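Local coordinates for defective in germ line development protein 3, isoform a (Caenorhabditis elegans, PDB 3N89) that probably binds RNA through its KH domains and, as the worm Bicaudal-C ortholog, acts in germ-line development, at residues A[40-44]-A[104-108]; A[133-137]-A[163-167]; A[182-188]-A[240-245]; A[216-220]-A[247-251]. All coordinates share one frame; numbering follows the deposited sequence.

Contact 1. Residues A[40-44]-A[104-108]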
loop_
_atom_site.group_PDB
_atom_site.type_symbol
_atom_site.label_atom_id
_atom_site.label_comp_id
_atom_site.label_asym_id
_atom_site.label_seq_id
_atom_site.Cartn_x
_atom_site.Cartn_y
_atom_site.Cartn_z
ATOM N N TYR A 40 1.459 11.844 1.118
ATOM C CA TYR A 40 0.344 11.885 2.051
ATOM C C TYR A 40 0.805 11.703 3.497
ATOM O O TYR A 40 -0.012 11.708 4.417
ATOM C CB TYR A 40 -0.663 10.788 1.703
ATOM C CG TYR A 40 -1.223 10.880 0.303
ATOM C CD1 TYR A 40 -1.995 11.975 -0.087
ATOM C CD2 TYR A 40 -0.970 9.884 -0.640
ATOM C CE1 TYR A 40 -2.502 12.077 -1.382
ATOM C CE2 TYR A 40 -1.469 9.976 -1.939
ATOM C CZ TYR A 40 -2.232 11.077 -2.305
ATOM O OH TYR A 40 -2.704 11.196 -3.598
ATOM N N TYR A 41 2.107 11.536 3.708
ATOM C CA TYR A 41 2.598 11.341 5.065
ATOM C C TYR A 41 2.123 12.436 6.001
ATOM O O TYR A 41 1.601 12.154 7.081
ATOM C CB TYR A 41 4.130 11.235 5.090
ATOM C CG TYR A 41 4.634 9.887 4.597
ATOM C CD1 TYR A 41 3.757 8.811 4.454
ATOM C CD2 TYR A 41 5.979 9.688 4.265
ATOM C CE1 TYR A 41 4.196 7.583 3.988
ATOM C CE2 TYR A 41 6.431 8.450 3.798
ATOM C CZ TYR A 41 5.530 7.404 3.661
ATOM O OH TYR A 41 5.946 6.181 3.180
ATOM N N SER A 42 2.288 13.682 5.569
ATOM C CA SER A 42 1.889 14.840 6.349
ATOM C C SER A 42 0.411 14.810 6.724
ATOM O O SER A 42 0.046 15.112 7.866
ATOM C CB SER A 42 2.193 16.109 5.559
ATOM O OG SER A 42 1.767 17.262 6.259
ATOM N N LEU A 43 -0.432 14.444 5.759
ATOM C CA LEU A 43 -1.880 14.382 5.960
ATOM C C LEU A 43 -2.330 13.213 6.820
ATOM O O LEU A 43 -3.440 13.221 7.355
ATOM C CB LEU A 43 -2.599 14.295 4.617
ATOM C CG LEU A 43 -2.609 15.514 3.690
ATOM C CD1 LEU A 43 -3.165 15.099 2.335
ATOM C CD2 LEU A 43 -3.441 16.633 4.307
ATOM N N MET A 44 -1.485 12.196 6.938
ATOM C CA MET A 44 -1.829 11.035 7.748
ATOM C C MET A 44 -1.482 11.368 9.188
ATOM O O MET A 44 -1.996 10.754 10.122
ATOM C CB MET A 44 -1.043 9.796 7.287
ATOM C CG MET A 44 -1.589 9.119 6.037
ATOM S SD MET A 44 -0.556 7.759 5.383
ATOM C CE MET A 44 -0.110 6.894 6.893
ATOM N N CYS A 104 -6.440 6.658 4.940
ATOM C CA CYS A 104 -5.429 7.331 4.142
ATOM C C CYS A 104 -6.044 8.224 3.066
ATOM O O CYS A 104 -7.051 7.868 2.446
ATOM C CB CYS A 104 -4.494 6.313 3.489
ATOM S SG CYS A 104 -3.238 7.077 2.450
ATOM N N HIS A 105 -5.436 9.390 2.861
ATOM C CA HIS A 105 -5.902 10.332 1.852
ATOM C C HIS A 105 -5.428 9.899 0.478
ATOM O O HIS A 105 -4.615 8.982 0.346
ATOM C CB HIS A 105 -5.350 11.739 2.108
ATOM C CG HIS A 105 -6.075 12.504 3.171
ATOM N ND1 HIS A 105 -5.942 12.227 4.514
ATOM C CD2 HIS A 105 -6.943 13.540 3.085
ATOM C CE1 HIS A 105 -6.697 13.059 5.209
ATOM N NE2 HIS A 105 -7.316 13.865 4.364
ATOM N N PHE A 106 -5.955 10.578 -0.538
ATOM C CA PHE A 106 -5.594 10.368 -1.936
ATOM C C PHE A 106 -5.971 11.672 -2.653
ATOM O O PHE A 106 -6.782 12.446 -2.153
ATOM C CB PHE A 106 -6.335 9.158 -2.524
ATOM C CG PHE A 106 -7.768 9.423 -2.891
ATOM C CD1 PHE A 106 -8.084 10.164 -4.031
ATOM C CD2 PHE A 106 -8.806 8.927 -2.104
ATOM C CE1 PHE A 106 -9.411 10.404 -4.384
ATOM C CE2 PHE A 106 -10.138 9.162 -2.449
ATOM C CZ PHE A 106 -10.439 9.904 -3.593
ATOM N N THR A 107 -5.382 11.926 -3.815
ATOM C CA THR A 107 -5.672 13.156 -4.547
ATOM C C THR A 107 -5.989 12.914 -6.017
ATOM O O THR A 107 -5.438 12.007 -6.641
ATOM C CB THR A 107 -4.482 14.133 -4.451
ATOM O OG1 THR A 107 -4.307 14.542 -3.089
ATOM C CG2 THR A 107 -4.715 15.357 -5.324
ATOM N N VAL A 108 -6.888 13.731 -6.560
ATOM C CA VAL A 108 -7.285 13.643 -7.966
ATOM C C VAL A 108 -7.372 15.062 -8.522
ATOM O O VAL A 108 -7.756 15.988 -7.810
ATOM C CB VAL A 108 -8.658 12.945 -8.129
ATOM C CG1 VAL A 108 -9.109 13.020 -9.573
ATOM C CG2 VAL A 108 -8.561 11.494 -7.696
#
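Y40 lays its phenol ring across the first residues of strand 105-111. The carbonyl O of H105 sits over the ring centre, 3.7 Å above the plane. At the ring's far end, T107 N gives a weak hydrogen bond to Y40 OH (2.8 Å), bent to 122° at the hydrogen. T107 OG1 lies at the ring edge, in plane and 3.5 Å from Y40 CE1. Its hydrogen bond goes to T155 on the neighbouring strand. L43 covers one face of the H105 imidazole, with L43 CB 4.2 Å from the ring centroid and displaced toward the rim. M44 SD packs on C104 SG at 4.0 Å, and that same SG approaches the Y40 ring obliquely. The Y40 torsion (CG anti to the carbonyl carbon, chi1 -59°) carries the ring over to the strand. With an alanine here, T107 N would probably lose its hydroxyl partner and the H105 carbonyl its ring cover. Further out, C104, F106 and V108 are tied by backbone bonds to strand 149-157 or the residue after it. F106 faces helices 161-175 and 245-257. This is interdomain packing: a short helix of the first KH domain rests on the first strand of the second.

Contact 2. Residues A[133-137]-A[163-167]; sequences NVEMS and ELIEA
N133 and V134 meet E163 and L164 where the C-terminal helix of a KH domain, 161-175, packs on the sheet near edge strand 135-141. Both segments belong to the second KH domain.

The contact starts with a polar clasp at its exposed end. N133 ND2 donates to E163 OE1 over 2.7 Å, fairly straight at 159°. The acceptor lies close to the amide plane and uses its syn lone pair, on the side of the other carboxylate oxygen. The two flat groups are turned 51° apart, so they do not lie flat against each other. The E163 chain is extended beyond CG, which lets the carboxylate reach back to the asparagine. A water joins the same pair. It accepts from N133 N at 3.1 Å and gives a weak bond to E163 OE1 at 3.4 Å.

V134 begins the apolar part and is buried. Its two methyls divide the work. CG2 lies over the helix backbone, 4.0 Å from L164 CA, and CG1 reaches A167 CB at 4.1 Å. I154 on strand 149-157 also touches V134, M136 and L164, so the helix, the edge strand and its neighbour share one packing layer.

M136, two residues further along, meets A167, one helical turn on from E163. CG stands anti to the carbonyl carbon (chi1 -52°), and the thioether runs out toward the helix. Only the terminal methyl arrives, with M136 CE 3.7 Å from A167 CB.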
loop_
_atom_site.group_PDB
_atom_site.type_symbol
_atom_site.label_atom_id
_atom_site.label_comp_id
_atom_site.label_asym_id
_atom_site.label_seq_id
_atom_site.Cartn_x
_atom_site.Cartn_y
_atom_site.Cartn_z
ATOM N N ASN A 133 -14.994 16.854 4.242
ATOM C CA ASN A 133 -14.205 15.690 3.859
ATOM C C ASN A 133 -13.755 15.742 2.401
ATOM O O ASN A 133 -13.442 14.712 1.807
ATOM C CB ASN A 133 -15.013 14.407 4.090
ATOM C CG ASN A 133 -15.556 14.300 5.503
ATOM O OD1 ASN A 133 -14.871 14.638 6.468
ATOM N ND2 ASN A 133 -16.788 13.815 5.632
ATOM N N VAL A 134 -13.717 16.935 1.817
ATOM C CA VAL A 134 -13.309 17.053 0.427
ATOM C C VAL A 134 -12.589 18.357 0.116
ATOM O O VAL A 134 -13.130 19.226 -0.567
ATOM C CB VAL A 134 -14.522 16.930 -0.512
ATOM C CG1 VAL A 134 -14.065 16.927 -1.951
ATOM C CG2 VAL A 134 -15.283 15.661 -0.209
ATOM N N GLU A 135 -11.360 18.485 0.600
ATOM C CA GLU A 135 -10.589 19.689 0.345
ATOM C C GLU A 135 -10.451 19.943 -1.149
ATOM O O GLU A 135 -10.185 19.025 -1.919
ATOM C CB GLU A 135 -9.200 19.573 0.963
ATOM C CG GLU A 135 -8.304 20.758 0.642
ATOM N N MET A 136 -10.630 21.194 -1.553
ATOM C CA MET A 136 -10.499 21.557 -2.956
ATOM C C MET A 136 -9.589 22.772 -3.065
ATOM O O MET A 136 -9.719 23.731 -2.306
ATOM C CB MET A 136 -11.871 21.875 -3.566
ATOM C CG MET A 136 -12.911 20.787 -3.340
ATOM S SD MET A 136 -14.425 21.076 -4.265
ATOM C CE MET A 136 -14.951 19.400 -4.642
ATOM N N SER A 137 -8.665 22.720 -4.012
ATOM C CA SER A 137 -7.725 23.808 -4.219
ATOM C C SER A 137 -7.276 23.816 -5.669
ATOM O O SER A 137 -7.193 22.772 -6.310
ATOM C CB SER A 137 -6.519 23.639 -3.293
ATOM O OG SER A 137 -6.915 23.658 -1.926
ATOM N N GLU A 163 -18.156 10.508 -0.970
ATOM C CA GLU A 163 -18.315 11.943 -0.797
ATOM C C GLU A 163 -17.507 12.734 -1.827
ATOM O O GLU A 163 -17.956 13.771 -2.312
ATOM C CB GLU A 163 -17.880 12.362 0.610
ATOM C CG GLU A 163 -18.833 11.959 1.727
ATOM C CD GLU A 163 -18.367 12.455 3.092
ATOM O OE1 GLU A 163 -17.947 13.631 3.183
ATOM O OE2 GLU A 163 -18.429 11.680 4.074
ATOM N N LEU A 164 -16.314 12.251 -2.162
ATOM C CA LEU A 164 -15.473 12.956 -3.124
ATOM C C LEU A 164 -16.028 12.878 -4.536
ATOM O O LEU A 164 -16.164 13.900 -5.214
ATOM C CB LEU A 164 -14.043 12.411 -3.091
ATOM C CG LEU A 164 -13.022 13.165 -3.955
ATOM C CD1 LEU A 164 -11.645 13.012 -3.344
ATOM C CD2 LEU A 164 -13.052 12.661 -5.386
ATOM N N ILE A 165 -16.349 11.672 -4.990
ATOM C CA ILE A 165 -16.897 11.508 -6.332
ATOM C C ILE A 165 -18.102 12.423 -6.554
ATOM O O ILE A 165 -18.154 13.167 -7.530
ATOM C CB ILE A 165 -17.327 10.052 -6.587
ATOM C CG1 ILE A 165 -16.101 9.130 -6.513
ATOM C CG2 ILE A 165 -18.011 9.947 -7.938
ATOM C CD1 ILE A 165 -16.370 7.685 -6.891
ATOM N N GLU A 166 -19.064 12.370 -5.638
ATOM C CA GLU A 166 -20.263 13.192 -5.741
ATOM C C GLU A 166 -19.899 14.669 -5.903
ATOM O O GLU A 166 -20.338 15.328 -6.855
ATOM C CB GLU A 166 -21.139 12.992 -4.500
ATOM C CG GLU A 166 -21.702 11.578 -4.372
ATOM C CD GLU A 166 -22.908 11.340 -5.266
ATOM O OE1 GLU A 166 -24.057 11.459 -4.777
ATOM O OE2 GLU A 166 -22.711 11.046 -6.463
ATOM N N ALA A 167 -19.095 15.187 -4.981
ATOM C CA ALA A 167 -18.677 16.584 -5.054
ATOM C C ALA A 167 -18.124 16.862 -6.447
ATOM O O ALA A 167 -18.394 17.906 -7.039
ATOM C CB ALA A 167 -17.616 16.869 -4.004
HETATM O O HOH W 1 -17.983 16.562 4.875
#

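Contact 3. Residues A[182-188]-A[240-245]; sequences PENNFTL and KVVGNI
T187 and L188 pair with V242 and V241, joining strands 186-193 and 236-242, the first and last in chain order of the third KH domain and neighbours in the sheet. The strand axes run antiparallel, 157° apart and 4.7 Å at closest approach.

The tight part is the ladder and the ring beside it. L188 and V241 form a hydrogen-bonded pair: L188 N to V241 O is 2.9 Å, and V241 N to L188 O is 3.0 Å. T187 and V242 form the next, non-hydrogen-bonded pair. G243 N then donates to F186 O at 3.1 Å. The backbone angles of G243 would push any side chain into the carbonyl O of V242, so only a glycine sits easily here. T187 CG2 lies 3.5 Å from K240 CG, although K240 is solvent-exposed.

F186 turns its CG anti to the carbonyl carbon (chi1 -73°), and the ring comes to rest on the start of helix 245-257. A168 and N172 of helix 161-175 pack on it too. A serine in its place would probably leave a gap beside I245 and deprive both helices of a shared apolar partner.

The other side is looser. E183 and N184 sit exposed in the loop before the strand, and N184 CB merely touches V242 CG1 at 3.7 Å. Over the F186 ring centre, by contrast, I245 CB stands 3.8 Å above the plane.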
loop_
_atom_site.group_PDB
_atom_site.type_symbol
_atom_site.label_atom_id
_atom_site.label_comp_id
_atom_site.label_asym_id
_atom_site.label_seq_id
_atom_site.Cartn_x
_atom_site.Cartn_y
_atom_site.Cartn_z
ATOM N N PRO A 182 -16.038 16.489 -20.663
ATOM C CA PRO A 182 -15.017 15.644 -21.295
ATOM C C PRO A 182 -14.944 14.270 -20.627
ATOM O O PRO A 182 -15.463 14.089 -19.526
ATOM C CB PRO A 182 -13.742 16.462 -21.116
ATOM C CG PRO A 182 -14.252 17.876 -21.203
ATOM C CD PRO A 182 -15.490 17.818 -20.331
ATOM N N GLU A 183 -14.304 13.307 -21.287
ATOM C CA GLU A 183 -14.216 11.957 -20.736
ATOM C C GLU A 183 -12.847 11.524 -20.217
ATOM O O GLU A 183 -12.613 10.338 -19.977
ATOM C CB GLU A 183 -14.718 10.944 -21.766
ATOM C CG GLU A 183 -16.216 11.033 -22.022
ATOM C CD GLU A 183 -16.692 10.019 -23.041
ATOM O OE1 GLU A 183 -16.226 10.082 -24.198
ATOM O OE2 GLU A 183 -17.528 9.157 -22.685
ATOM N N ASN A 184 -11.950 12.486 -20.043
ATOM C CA ASN A 184 -10.610 12.228 -19.528
ATOM C C ASN A 184 -10.207 13.492 -18.785
ATOM O O ASN A 184 -9.081 13.978 -18.902
ATOM C CB ASN A 184 -9.637 11.956 -20.677
ATOM C CG ASN A 184 -9.762 10.545 -21.229
ATOM O OD1 ASN A 184 -10.863 10.025 -21.397
ATOM N ND2 ASN A 184 -8.625 9.926 -21.528
ATOM N N ASN A 185 -11.159 14.006 -18.015
ATOM C CA ASN A 185 -11.003 15.233 -17.247
ATOM C C ASN A 185 -10.399 14.997 -15.865
ATOM O O ASN A 185 -10.368 15.907 -15.039
ATOM C CB ASN A 185 -12.378 15.897 -17.107
ATOM C CG ASN A 185 -12.302 17.410 -17.037
ATOM O OD1 ASN A 185 -12.806 18.023 -16.094
ATOM N ND2 ASN A 185 -11.690 18.021 -18.043
ATOM N N PHE A 186 -9.918 13.782 -15.611
ATOM C CA PHE A 186 -9.324 13.459 -14.310
ATOM C C PHE A 186 -7.964 12.780 -14.401
ATOM O O PHE A 186 -7.741 11.913 -15.244
ATOM C CB PHE A 186 -10.278 12.577 -13.507
ATOM C CG PHE A 186 -11.469 13.315 -12.973
ATOM C CD1 PHE A 186 -11.384 14.022 -11.781
ATOM C CD2 PHE A 186 -12.669 13.324 -13.675
ATOM C CE1 PHE A 186 -12.480 14.728 -11.295
ATOM C CE2 PHE A 186 -13.767 14.023 -13.200
ATOM C CZ PHE A 186 -13.673 14.730 -12.005
ATOM N N THR A 187 -7.062 13.173 -13.510
ATOM C CA THR A 187 -5.715 12.618 -13.485
ATOM C C THR A 187 -5.267 12.325 -12.059
ATOM O O THR A 187 -5.453 13.154 -11.170
ATOM C CB THR A 187 -4.707 13.604 -14.093
ATOM O OG1 THR A 187 -5.157 14.017 -15.389
ATOM C CG2 THR A 187 -3.339 12.957 -14.210
ATOM N N LEU A 188 -4.687 11.145 -11.847
ATOM C CA LEU A 188 -4.180 10.759 -10.537
ATOM C C LEU A 188 -2.707 10.411 -10.653
ATOM O O LEU A 188 -2.293 9.716 -11.584
ATOM C CB LEU A 188 -4.929 9.551 -9.967
ATOM C CG LEU A 188 -4.367 9.089 -8.609
ATOM C CD1 LEU A 188 -5.489 9.024 -7.578
ATOM C CD2 LEU A 188 -3.672 7.746 -8.753
ATOM N N LYS A 240 1.211 7.934 -14.063
ATOM C CA LYS A 240 0.085 8.839 -14.291
ATOM C C LYS A 240 -1.142 8.133 -14.867
ATOM O O LYS A 240 -1.067 7.472 -15.902
ATOM C CB LYS A 240 0.474 9.991 -15.218
ATOM C CG LYS A 240 -0.556 11.116 -15.176
ATOM C CD LYS A 240 -0.128 12.376 -15.910
ATOM C CE LYS A 240 -0.333 12.258 -17.405
ATOM N NZ LYS A 240 -0.214 13.602 -18.050
ATOM N N VAL A 241 -2.278 8.296 -14.198
ATOM C CA VAL A 241 -3.526 7.668 -14.621
ATOM C C VAL A 241 -4.521 8.734 -15.095
ATOM O O VAL A 241 -4.670 9.764 -14.446
ATOM C CB VAL A 241 -4.149 6.880 -13.435
ATOM C CG1 VAL A 241 -5.382 6.144 -13.876
ATOM C CG2 VAL A 241 -3.145 5.887 -12.880
ATOM N N VAL A 242 -5.197 8.495 -16.219
ATOM C CA VAL A 242 -6.181 9.453 -16.743
ATOM C C VAL A 242 -7.515 8.776 -17.084
ATOM O O VAL A 242 -7.542 7.602 -17.438
ATOM C CB VAL A 242 -5.669 10.165 -18.019
ATOM C CG1 VAL A 242 -6.766 11.049 -18.603
ATOM C CG2 VAL A 242 -4.441 10.995 -17.702
ATOM N N GLY A 243 -8.616 9.522 -16.976
ATOM C CA GLY A 243 -9.929 8.979 -17.279
ATOM C C GLY A 243 -11.014 9.576 -16.397
ATOM O O GLY A 243 -10.737 10.463 -15.590
ATOM N N ASN A 244 -12.250 9.115 -16.547
ATOM C CA ASN A 244 -13.333 9.626 -15.717
ATOM C C ASN A 244 -13.002 9.344 -14.264
ATOM O O ASN A 244 -12.163 8.496 -13.965
ATOM C CB ASN A 244 -14.666 8.958 -16.063
ATOM C CG ASN A 244 -15.070 9.178 -17.502
ATOM O OD1 ASN A 244 -14.556 10.076 -18.177
ATOM N ND2 ASN A 244 -16.006 8.361 -17.982
ATOM N N ILE A 245 -13.678 10.042 -13.361
ATOM C CA ILE A 245 -13.432 9.868 -11.941
ATOM C C ILE A 245 -13.602 8.433 -11.442
ATOM O O ILE A 245 -12.736 7.928 -10.739
ATOM C CB ILE A 245 -14.323 10.828 -11.104
ATOM C CG1 ILE A 245 -14.063 10.617 -9.613
ATOM C CG2 ILE A 245 -15.789 10.609 -11.443
ATOM C CD1 ILE A 245 -12.619 10.814 -9.223
#

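Contact 4. Residues A[216-220]-A[247-251]; sequences ETTTI and NVLKA
N247 holds its CG anti to the carbonyl carbon (chi1 -56°), and this brings the amide to the end of helix 209-217. T217 turns OG1 anti to the backbone N, toward N247 and K250, and its methyl toward A251. T218 then leaves the helix with positive phi (52°). The chain turns there, and the carbonyls of T217 and T218 both come within reach of one amide nitrogen. In the third KH domain this is where the helix ahead of the short strand 220-222 meets the C-terminal helix, 245-257.

N247 ND2 makes two bonds. The main one goes to T217 O at 2.6 Å. The donor stands above the carbonyl plane, 38° out of it, so it does not approach on a lone pair. The second, to T218 O at 3.3 Å, is weak. Together they probably restrain the rotation of the amide and give partners to two carbonyls near the helix end.

T217 is buried and fits over the next turn of helix 245-257. Its OG1 lies 2.8 Å from N247 O and 3.6 Å from K250 CB. Within the helix, N247 O accepts the backbone bond from A251 N. K250 sends the rest of its chain away.

The T219 and N247 side chains run alongside each other but point opposite ways, with T219 OG1 3.6 Å from N247 CB. V241 on strand 236-242 lies behind and touches T219, V248 and A251. The apolar end of T217 closes the contact: T217 CG2 rests 4.1 Å from A251 CB.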
loop_
_atom_site.group_PDB
_atom_site.type_symbol
_atom_site.label_atom_id
_atom_site.label_comp_id
_atom_site.label_asym_id
_atom_site.label_seq_id
_atom_site.Cartn_x
_atom_site.Cartn_y
_atom_site.Cartn_z
ATOM N N GLU A 216 -9.217 -3.070 -18.514
ATOM C CA GLU A 216 -10.305 -3.352 -17.579
ATOM C C GLU A 216 -10.946 -2.109 -16.974
ATOM O O GLU A 216 -12.087 -2.153 -16.514
ATOM C CB GLU A 216 -9.792 -4.226 -16.428
ATOM C CD GLU A 216 -9.964 -6.499 -17.525
ATOM N N THR A 217 -10.223 -0.998 -16.977
ATOM C CA THR A 217 -10.742 0.215 -16.360
ATOM C C THR A 217 -10.987 1.390 -17.297
ATOM O O THR A 217 -11.439 2.447 -16.853
ATOM C CB THR A 217 -9.796 0.684 -15.237
ATOM O OG1 THR A 217 -10.441 1.690 -14.453
ATOM C CG2 THR A 217 -8.529 1.262 -15.826
ATOM N N THR A 218 -10.696 1.214 -18.584
ATOM C CA THR A 218 -10.892 2.287 -19.551
ATOM C C THR A 218 -10.184 3.509 -18.988
ATOM O O THR A 218 -10.820 4.470 -18.568
ATOM C CB THR A 218 -12.379 2.650 -19.715
ATOM O OG1 THR A 218 -13.193 1.518 -19.392
ATOM C CG2 THR A 218 -12.659 3.085 -21.144
ATOM N N THR A 219 -8.863 3.456 -18.965
ATOM C CA THR A 219 -8.070 4.546 -18.437
ATOM C C THR A 219 -6.778 4.564 -19.227
ATOM O O THR A 219 -6.486 3.626 -19.962
ATOM C CB THR A 219 -7.760 4.307 -16.939
ATOM O OG1 THR A 219 -8.978 4.342 -16.187
ATOM C CG2 THR A 219 -6.816 5.356 -16.402
ATOM N N ILE A 220 -6.017 5.642 -19.105
ATOM C CA ILE A 220 -4.745 5.729 -19.804
ATOM C C ILE A 220 -3.684 5.816 -18.725
ATOM O O ILE A 220 -3.838 6.556 -17.753
ATOM C CB ILE A 220 -4.690 6.962 -20.739
ATOM C CG1 ILE A 220 -5.737 6.804 -21.856
ATOM C CG2 ILE A 220 -3.305 7.089 -21.355
ATOM C CD1 ILE A 220 -5.894 8.026 -22.737
ATOM N N ASN A 247 -13.467 5.475 -13.054
ATOM C CA ASN A 247 -12.464 4.558 -13.587
ATOM C C ASN A 247 -11.091 4.763 -12.941
ATOM O O ASN A 247 -10.411 3.800 -12.589
ATOM C CB ASN A 247 -12.346 4.737 -15.100
ATOM C CG ASN A 247 -13.670 4.549 -15.814
ATOM O OD1 ASN A 247 -14.709 5.024 -15.350
ATOM N ND2 ASN A 247 -13.637 3.868 -16.958
ATOM N N VAL A 248 -10.685 6.019 -12.784
ATOM C CA VAL A 248 -9.386 6.316 -12.193
ATOM C C VAL A 248 -9.238 5.709 -10.798
ATOM O O VAL A 248 -8.256 5.016 -10.515
ATOM C CB VAL A 248 -9.140 7.834 -12.092
ATOM C CG1 VAL A 248 -7.723 8.089 -11.609
ATOM C CG2 VAL A 248 -9.354 8.485 -13.436
ATOM N N LEU A 249 -10.207 5.970 -9.928
ATOM C CA LEU A 249 -10.150 5.434 -8.575
ATOM C C LEU A 249 -10.179 3.902 -8.606
ATOM O O LEU A 249 -9.901 3.248 -7.604
ATOM C CB LEU A 249 -11.308 5.984 -7.728
ATOM C CG LEU A 249 -11.372 7.516 -7.577
ATOM C CD1 LEU A 249 -12.391 7.872 -6.506
ATOM C CD2 LEU A 249 -10.003 8.081 -7.183
ATOM N N LYS A 250 -10.518 3.340 -9.764
ATOM C CA LYS A 250 -10.558 1.890 -9.933
ATOM C C LYS A 250 -9.159 1.456 -10.364
ATOM O O LYS A 250 -8.657 0.408 -9.958
ATOM C CB LYS A 250 -11.581 1.500 -11.004
ATOM C CG LYS A 250 -12.198 0.126 -10.781
ATOM C CD LYS A 250 -12.881 0.088 -9.428
ATOM C CE LYS A 250 -13.200 -1.325 -8.995
ATOM N NZ LYS A 250 -13.598 -1.378 -7.554
ATOM N N ALA A 251 -8.530 2.268 -11.201
ATOM C CA ALA A 251 -7.176 1.972 -11.641
ATOM C C ALA A 251 -6.305 1.992 -10.383
ATOM O O ALA A 251 -5.523 1.074 -10.135
ATOM C CB ALA A 251 -6.708 3.025 -12.630
#

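In the fold
The four contacts follow the chain from the first KH domain into the third. Contact 1 closes before contact 2 opens, and contact 2 before contact 3. Contacts 3 and 4 interleave and lie close, their centres about 8 Å apart. Contacts 1, 2 and 3 reach one six-stranded antiparallel sheet built by the second and third KH domains. In it, strands 105-111 and 186-193 are neighbours, and V108 packs on F186 and L188. Helices 161-175 and 245-257 pack together: I165 touches both I245 and L249, and L249 also touches F106. The centres of contacts 1 and 4 are about 20 Å apart. Such continuous packing is consistent with KH domains joined into one globular platform.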